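Local atomic coordinates of escJ (Escherichia coli, PDB entry 1YJ7), a protein that probably forms, as a YscJ-family lipoprotein, part of the molecular platform on which the type III secretion system of enteropathogenic E. coli is assembled. Residues 104-110 with 125-131; 140-144 with 159-163. The protein carries 3 engineered substitutions. All coordinates share one frame; numbering follows the deposited sequence. Where two conformers were deposited one is given.

Interaction 1: residues 104-110 with 125-131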
loop_
_atom_site.group_PDB
_atom_site.type_symbol
_atom_site.label_atom_id
_atom_site.label_comp_id
_atom_site.label_asym_id
_atom_site.label_seq_id
_atom_site.Cartn_x
_atom_site.Cartn_y
_atom_site.Cartn_z
ATOM N N GLY D 104 10.779 -18.844 -34.105
ATOM C CA GLY D 104 11.576 -17.913 -33.339
ATOM C C GLY D 104 10.787 -17.086 -32.351
ATOM O O GLY D 104 11.385 -16.475 -31.479
ATOM N N VAL D 105 9.461 -17.033 -32.469
ATOM C CA VAL D 105 8.634 -16.372 -31.462
ATOM C C VAL D 105 8.412 -17.318 -30.282
ATOM O O VAL D 105 7.985 -18.471 -30.478
ATOM C CB VAL D 105 7.272 -15.952 -32.038
ATOM C CG1 VAL D 105 6.363 -15.420 -30.954
ATOM C CG2 VAL D 105 7.461 -14.910 -33.151
ATOM N N ILE D 106 8.737 -16.867 -29.076
ATOM C CA ILE D 106 8.537 -17.685 -27.877
ATOM C C ILE D 106 7.539 -17.119 -26.869
ATOM O O ILE D 106 7.090 -17.813 -25.950
ATOM C CB ILE D 106 9.903 -18.064 -27.244
ATOM C CG1 ILE D 106 10.577 -16.844 -26.625
ATOM C CG2 ILE D 106 10.771 -18.722 -28.300
ATOM C CD1 ILE D 106 11.935 -17.171 -25.964
ATOM N N ASP D 107 7.155 -15.853 -27.030
ATOM C CA ASP D 107 6.091 -15.271 -26.216
ATOM C C ASP D 107 5.562 -14.051 -26.982
ATOM O O ASP D 107 6.271 -13.512 -27.817
ATOM C CB ASP D 107 6.600 -14.895 -24.817
ATOM C CG ASP D 107 5.495 -14.756 -23.789
ATOM O OD1 ASP D 107 5.838 -14.570 -22.591
ATOM O OD2 ASP D 107 4.272 -14.793 -24.037
ATOM N N CYS D 108 4.300 -13.695 -26.751
ATOM C CA CYS D 108 3.628 -12.623 -27.492
ATOM C C CYS D 108 2.536 -12.031 -26.615
ATOM O O CYS D 108 1.785 -12.774 -25.959
ATOM C CB CYS D 108 2.989 -13.173 -28.804
ATOM S SG CYS D 108 2.248 -11.899 -29.835
ATOM N N SER D 109 2.422 -10.701 -26.591
ATOM C CA SER D 109 1.283 -10.039 -26.005
ATOM C C SER D 109 0.728 -9.035 -26.988
ATOM O O SER D 109 1.480 -8.313 -27.618
ATOM C CB SER D 109 1.649 -9.311 -24.710
ATOM O OG SER D 109 1.806 -10.209 -23.635
ATOM N N VAL D 110 -0.591 -9.021 -27.111
ATOM C CA VAL D 110 -1.298 -8.061 -27.951
ATOM C C VAL D 110 -2.348 -7.380 -27.097
ATOM O O VAL D 110 -3.160 -8.045 -26.431
ATOM C CB VAL D 110 -1.989 -8.755 -29.152
ATOM C CG1 VAL D 110 -2.809 -7.738 -29.945
ATOM C CG2 VAL D 110 -0.957 -9.415 -30.027
ATOM N N ALA D 125 -1.059 -2.579 -29.610
ATOM C CA ALA D 125 0.289 -2.735 -29.060
ATOM C C ALA D 125 0.651 -4.202 -29.123
ATOM O O ALA D 125 -0.119 -5.028 -28.678
ATOM C CB ALA D 125 0.295 -2.277 -27.629
ATOM N N VAL D 126 1.830 -4.499 -29.655
ATOM C CA VAL D 126 2.284 -5.869 -29.880
ATOM C C VAL D 126 3.697 -6.014 -29.356
ATOM O O VAL D 126 4.612 -5.323 -29.824
ATOM C CB VAL D 126 2.263 -6.213 -31.368
ATOM C CG1 VAL D 126 2.695 -7.670 -31.585
ATOM C CG2 VAL D 126 0.888 -5.970 -31.935
ATOM N N LEU D 127 3.871 -6.899 -28.376
ATOM C CA LEU D 127 5.188 -7.236 -27.839
ATOM C C LEU D 127 5.493 -8.682 -28.211
ATOM O O LEU D 127 4.678 -9.594 -27.973
ATOM C CB LEU D 127 5.209 -7.085 -26.329
ATOM C CG LEU D 127 6.509 -7.496 -25.626
ATOM C CD1 LEU D 127 7.681 -6.630 -26.045
ATOM C CD2 LEU D 127 6.300 -7.459 -24.135
ATOM N N VAL D 128 6.638 -8.882 -28.847
ATOM C CA VAL D 128 7.068 -10.210 -29.279
ATOM C C VAL D 128 8.415 -10.514 -28.656
ATOM O O VAL D 128 9.355 -9.733 -28.744
ATOM C CB VAL D 128 7.173 -10.302 -30.809
ATOM C CG1 VAL D 128 7.644 -11.702 -31.264
ATOM C CG2 VAL D 128 5.854 -9.927 -31.464
ATOM N N ILE D 129 8.507 -11.668 -28.006
ATOM C CA ILE D 129 9.747 -12.129 -27.431
ATOM C C ILE D 129 10.281 -13.221 -28.346
ATOM O O ILE D 129 9.554 -14.153 -28.695
ATOM C CB ILE D 129 9.542 -12.726 -26.013
ATOM C CG1 ILE D 129 8.850 -11.743 -25.058
ATOM C CG2 ILE D 129 10.907 -13.152 -25.437
ATOM C CD1 ILE D 129 9.497 -10.308 -24.989
ATOM N N SER D 130 11.536 -13.094 -28.753
ATOM C CA SER D 130 12.170 -14.091 -29.589
ATOM C C SER D 130 13.195 -14.941 -28.861
ATOM O O SER D 130 13.722 -14.589 -27.808
ATOM C CB SER D 130 12.839 -13.428 -30.791
ATOM O OG SER D 130 14.112 -12.908 -30.446
ATOM N N SER D 131 13.484 -16.086 -29.466
ATOM C CA SER D 131 14.652 -16.870 -29.089
ATOM C C SER D 131 15.884 -15.946 -29.155
ATOM O O SER D 131 15.967 -15.096 -30.046
ATOM C CB SER D 131 14.838 -18.052 -30.027
ATOM O OG SER D 131 13.599 -18.707 -30.278
#
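Four backbone bonds pair the middle of the two strands and the bend beside it: Leu127 N to Ser109 O, Ser109 N to Leu127 O, Ile129 N to Asp107 O and Ile106 N to Ile129 O, all 2.9 Å long. Asp107 N also reaches Ile129 O, weakly, at 3.4 Å. Two consecutive residues, Ile106 and Asp107, thus face Ile129, the definition of a classic beta bulge, and the register moves by one between Val105 and Asp107. Beyond the bulge Ser131 N donates a hydrogen bond to Gly104 O. This is the antiparallel hairpin of strands 105-113 and 123-130, its strand directions 155° apart. Cys108, Val110, Val126 and Val128 share one face, where helix 80-99 covers the first three; Asp107, Ser109, Leu127 and Ile129 take the other, with Ile129 CB against Asp107 CB. At the bulge Val128 CG1 faces both methyls of Val105, 3.7 Å from CG2, and Ile129 CG2 meets Ile106 CG1 at 3.9 Å, each pair crossing near a right angle. Asp107 OD2 accepts a bent hydrogen bond (133° at the hydrogen) from Cys108 N at 2.9 Å, on the anti side of the carboxylate. OD2 also forms a salt bridge with Lys101 of the second subunit, whose NZ bonds Ser109 OG as well.

Interaction 2: residues 140-144 with 159-163; sequences VIQIK and ISVVI. With GOL (glycerol), chain J.
Val161 meets Lys144 where packing is tightest: Val161 CG2 sits 3.5 Å from Lys144 CG, closer than usual for two carbons. Val161 chi1 of 177° sets CG1 opposite N and leaves CG2 opposite the carbonyl carbon, on the side of the lysine chain. Ile143 CG2 stands further off from the same methyl, at 4.2 Å. Val140 slides past Val161 in the opposite sense, its CG1 no nearer than 4.2 Å to Val161 CB, so this end is looser. At the far end Ile159 CD1 touches Lys144 O at 3.6 Å.

Toward solvent the polar links between the two segments are indirect: a water and a glycerol, the latter probably left from crystallisation, bridge Lys144 NZ to the strand. Lys144, extended beyond CG, carries NZ past the strand backbone, where it donates to the water (2.7 Å), which in turn makes a long bond to Ile159 O (3.3 Å), and to glycerol O2. That O2 also receives Val161 N, at 2.9 Å and nearly straight (168°), while glycerol O3 donates to Val161 O. The glycerol therefore occupies the outward backbone edge of Val161.

That edge belongs to strand 159-165, outermost in its sheet within the chain; its other edge pairs in parallel with strand 123-130, and helix 140-150 packs over one face as the crossover of a beta-alpha-beta unit.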
loop_
_atom_site.group_PDB
_atom_site.type_symbol
_atom_site.label_atom_id
_atom_site.label_comp_id
_atom_site.label_asym_id
_atom_site.label_seq_id
_atom_site.Cartn_x
_atom_site.Cartn_y
_atom_site.Cartn_z
ATOM N N VAL D 140 9.165 -7.644 -38.834
ATOM C CA VAL D 140 8.282 -6.647 -38.236
ATOM C C VAL D 140 7.219 -6.137 -39.207
ATOM O O VAL D 140 6.067 -6.025 -38.842
ATOM C CB VAL D 140 9.081 -5.488 -37.611
ATOM C CG1 VAL D 140 8.178 -4.326 -37.204
ATOM C CG2 VAL D 140 9.808 -5.997 -36.434
ATOM N N ILE D 141 7.602 -5.860 -40.450
ATOM C CA ILE D 141 6.640 -5.421 -41.450
ATOM C C ILE D 141 5.537 -6.484 -41.689
ATOM O O ILE D 141 4.362 -6.144 -41.784
ATOM C CB ILE D 141 7.445 -5.077 -42.630
ATOM C CG1 ILE D 141 7.963 -3.638 -42.470
ATOM C CG2 ILE D 141 6.601 -5.189 -43.919
ATOM C CD1 ILE D 141 8.887 -3.217 -43.548
ATOM N N GLN D 142 5.916 -7.764 -41.695
ATOM C CA GLN D 142 4.957 -8.855 -41.827
ATOM C C GLN D 142 4.039 -8.950 -40.631
ATOM O O GLN D 142 2.832 -9.101 -40.769
ATOM C CB GLN D 142 5.691 -10.181 -42.016
ATOM C CG GLN D 142 6.323 -10.305 -43.395
ATOM C CD GLN D 142 7.313 -11.449 -43.507
ATOM O OE1 GLN D 142 7.370 -12.141 -44.548
ATOM N NE2 GLN D 142 8.104 -11.650 -42.465
ATOM N N ILE D 143 4.611 -8.876 -39.440
ATOM C CA ILE D 143 3.814 -8.886 -38.217
ATOM C C ILE D 143 2.788 -7.770 -38.205
ATOM O O ILE D 143 1.632 -7.985 -37.891
ATOM C CB ILE D 143 4.739 -8.832 -36.983
ATOM C CG1 ILE D 143 5.503 -10.153 -36.846
ATOM C CG2 ILE D 143 3.935 -8.513 -35.726
ATOM C CD1 ILE D 143 6.707 -10.080 -35.948
ATOM N N LYS D 144 3.205 -6.560 -38.565
ATOM C CA LYS D 144 2.294 -5.439 -38.559
ATOM C C LYS D 144 1.164 -5.661 -39.563
ATOM O O LYS D 144 0.025 -5.384 -39.264
ATOM C CB LYS D 144 3.029 -4.153 -38.892
ATOM C CG LYS D 144 3.853 -3.643 -37.780
ATOM C CD LYS D 144 4.225 -2.170 -38.010
ATOM C CE LYS D 144 5.023 -1.641 -36.849
ATOM N NZ LYS D 144 5.727 -0.372 -37.224
ATOM N N ILE D 159 -0.078 0.815 -35.069
ATOM C CA ILE D 159 0.356 -0.462 -34.492
ATOM C C ILE D 159 1.793 -0.299 -34.014
ATOM O O ILE D 159 2.677 0.036 -34.795
ATOM C CB ILE D 159 0.258 -1.621 -35.521
ATOM C CG1 ILE D 159 -1.166 -1.749 -36.066
ATOM C CG2 ILE D 159 0.694 -2.945 -34.873
ATOM C CD1 ILE D 159 -1.267 -2.633 -37.291
ATOM N N SER D 160 2.025 -0.544 -32.730
ATOM C CA SER D 160 3.354 -0.503 -32.177
ATOM C C SER D 160 3.815 -1.945 -32.050
ATOM O O SER D 160 3.121 -2.740 -31.419
ATOM C CB SER D 160 3.340 0.192 -30.813
ATOM O OG SER D 160 4.654 0.544 -30.436
ATOM N N VAL D 161 4.949 -2.284 -32.658
ATOM C CA VAL D 161 5.570 -3.600 -32.487
ATOM C C VAL D 161 6.918 -3.428 -31.809
ATOM O O VAL D 161 7.782 -2.655 -32.261
ATOM C CB VAL D 161 5.724 -4.346 -33.840
ATOM C CG1 VAL D 161 6.437 -5.704 -33.651
ATOM C CG2 VAL D 161 4.368 -4.526 -34.476
ATOM N N VAL D 162 7.097 -4.124 -30.695
ATOM C CA VAL D 162 8.366 -4.130 -30.002
ATOM C C VAL D 162 8.829 -5.576 -29.946
ATOM O O VAL D 162 8.053 -6.447 -29.584
ATOM C CB VAL D 162 8.233 -3.549 -28.606
ATOM C CG1 VAL D 162 9.511 -3.712 -27.806
ATOM C CG2 VAL D 162 7.820 -2.027 -28.700
ATOM N N ILE D 163 10.077 -5.803 -30.336
ATOM C CA ILE D 163 10.669 -7.148 -30.299
ATOM C C ILE D 163 11.859 -7.179 -29.351
ATOM O O ILE D 163 12.706 -6.300 -29.367
ATOM C CB ILE D 163 11.002 -7.663 -31.733
ATOM C CG1 ILE D 163 12.016 -6.777 -32.449
ATOM C CG2 ILE D 163 9.712 -7.789 -32.579
ATOM C CD1 ILE D 163 12.552 -7.395 -33.736
HETATM C C1 GOL J . 7.278 1.743 -33.091
HETATM O O1 GOL J . 6.242 1.945 -32.134
HETATM C C2 GOL J . 7.328 0.292 -33.573
HETATM O O2 GOL J . 6.104 -0.099 -34.116
HETATM C C3 GOL J . 8.394 0.094 -34.651
HETATM O O3 GOL J . 8.507 -1.285 -34.969
HETATM O O HOH W 1 3.706 1.358 -37.602
#

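In the fold
Strand 123-130 ties the two contacts together: interaction 1 joins it to strand 105-113, and its other edge pairs with strand 159-165, the strand of interaction 2. Val126 N to Ser160 O (2.8 Å) and Val162 N to Val126 O (2.9 Å) are probable hydrogen bonds between them, and their centres lie about 10 Å apart. Interaction 1 is the more central, its centre about 8 Å from the chain centre against about 17 Å, with nine of fourteen touching residues buried. Its chemistry is direct strand pairing; interaction 2 lays a helix on a sheet face, relying on apolar packing and polar links through a water and a bound glycerol. Both also touch the second subunit.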